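Local atomic coordinates of DsbA family protein (Salmonella typhimurium, PDB entry 7JVE), a protein that acts as a trimeric, thioredoxin-like enzyme with both thiol oxidase and disulfide isomerase activities. Residues Val24-Val27 / Val28-Leu32. Sequence-based numbering, arbitrary orientation.
Sequences VGEV and VATYL
Val-24 and Val-28 lie side by side one helical turn apart, their side chains pointing the same way, and meet through single methyls: CG1 of Val-24 stands 3.9 Å from CG2 of Val-28. Different branches meet because CG1 of Val-24 sits beside its own carbonyl carbon, toward the next turn, whereas CG2 of Val-28 sits beside its own N, toward the preceding one. Val-27 brings its CG1 to 4.1 Å from CG2 of Val-28, the two side chains crossing at a slant.

On another side of the helix the contact is polar. Glu-26 O accepts twice from one residue, at 2.8 Å from Thr-30 N and 3.0 Å from Thr-30 OG1. The two donors reach it from opposite faces of the carbonyl plane, the hydroxyl standing 36° out of it. OG1 can bend back because it sits beside its backbone N, chi1 -69°, and the bond is consistent with this rotamer being held. The main-chain bonds from Val-28 N to Val-24 O and from Tyr-31 N to Val-27 O continue the same i to i+4 pattern.

In the trimer Val-28 packs on Val-28 of both other subunits, while Tyr-31 lies against Glu-26 of the second subunit and Glu-26 against Tyr-31 of the third. Centred about 43 Å from the chain's centre, this part of α-helix 21-34 belongs to the N-terminal helical region of the thioredoxin-like subunit, and its packing against both other subunits is consistent with a trimerisation stalk.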
loop_
_atom_site.group_PDB
_atom_site.type_symbol
_atom_site.label_atom_id
_atom_site.label_comp_id
_atom_site.label_asym_id
_atom_site.label_seq_id
_atom_site.Cartn_x
_atom_site.Cartn_y
_atom_site.Cartn_z
ATOM N N VAL A 24 36.296 -0.303 -13.673
ATOM C CA VAL A 24 35.305 0.563 -14.294
ATOM C C VAL A 24 33.914 0.274 -13.736
ATOM O O VAL A 24 33.080 1.189 -13.622
ATOM C CB VAL A 24 35.356 0.444 -15.828
ATOM C CG1 VAL A 24 34.119 1.043 -16.464
ATOM C CG2 VAL A 24 36.606 1.140 -16.363
ATOM N N GLY A 25 33.653 -0.977 -13.357
ATOM C CA GLY A 25 32.400 -1.300 -12.701
ATOM C C GLY A 25 32.207 -0.535 -11.406
ATOM O O GLY A 25 31.125 -0.006 -11.143
ATOM N N GLU A 26 33.259 -0.448 -10.584
ATOM C CA GLU A 26 33.136 0.279 -9.324
ATOM C C GLU A 26 32.963 1.774 -9.553
ATOM O O GLU A 26 32.103 2.411 -8.933
ATOM C CB GLU A 26 34.345 0.028 -8.422
ATOM C CG GLU A 26 34.034 0.393 -6.974
ATOM C CD GLU A 26 35.087 -0.054 -5.984
ATOM O OE1 GLU A 26 34.778 -0.077 -4.770
ATOM O OE2 GLU A 26 36.216 -0.379 -6.412
ATOM N N VAL A 27 33.780 2.361 -10.428
ATOM C CA VAL A 27 33.717 3.808 -10.594
ATOM C C VAL A 27 32.369 4.214 -11.191
ATOM O O VAL A 27 31.746 5.185 -10.750
ATOM C CB VAL A 27 34.906 4.310 -11.440
ATOM C CG1 VAL A 27 34.813 3.829 -12.875
ATOM C CG2 VAL A 27 35.017 5.798 -11.354
ATOM N N VAL A 28 31.876 3.457 -12.172
ATOM C CA VAL A 28 30.582 3.791 -12.756
ATOM C C VAL A 28 29.449 3.509 -11.773
ATOM O O VAL A 28 28.480 4.277 -11.690
ATOM C CB VAL A 28 30.381 3.038 -14.082
ATOM C CG1 VAL A 28 28.949 3.250 -14.614
ATOM C CG2 VAL A 28 31.414 3.477 -15.110
ATOM N N ALA A 29 29.535 2.401 -11.024
ATOM C CA ALA A 29 28.501 2.112 -10.032
ATOM C C ALA A 29 28.441 3.206 -8.978
ATOM O O ALA A 29 27.354 3.617 -8.550
ATOM C CB ALA A 29 28.747 0.755 -9.371
ATOM N N THR A 30 29.603 3.701 -8.558
ATOM C CA THR A 30 29.638 4.817 -7.624
ATOM C C THR A 30 28.982 6.054 -8.232
ATOM O O THR A 30 28.152 6.709 -7.589
ATOM C CB THR A 30 31.084 5.098 -7.228
ATOM O OG1 THR A 30 31.560 4.016 -6.422
ATOM C CG2 THR A 30 31.176 6.377 -6.436
ATOM N N TYR A 31 29.343 6.389 -9.477
ATOM C CA TYR A 31 28.675 7.483 -10.176
ATOM C C TYR A 31 27.160 7.313 -10.158
ATOM O O TYR A 31 26.417 8.284 -9.981
ATOM C CB TYR A 31 29.172 7.579 -11.619
ATOM C CG TYR A 31 28.349 8.507 -12.495
ATOM C CD1 TYR A 31 27.164 8.074 -13.079
ATOM C CD2 TYR A 31 28.764 9.808 -12.753
ATOM C CE1 TYR A 31 26.407 8.916 -13.882
ATOM C CE2 TYR A 31 28.017 10.660 -13.563
ATOM C CZ TYR A 31 26.836 10.206 -14.124
ATOM O OH TYR A 31 26.079 11.035 -14.928
ATOM N N LEU A 32 26.685 6.082 -10.352
ATOM C CA LEU A 32 25.250 5.844 -10.443
ATOM C C LEU A 32 24.578 5.953 -9.083
ATOM O O LEU A 32 23.438 6.419 -8.981
ATOM C CB LEU A 32 24.995 4.475 -11.049
ATOM C CG LEU A 32 25.494 4.380 -12.472
ATOM C CD1 LEU A 32 25.586 2.899 -12.869
ATOM C CD2 LEU A 32 24.523 5.149 -13.337
#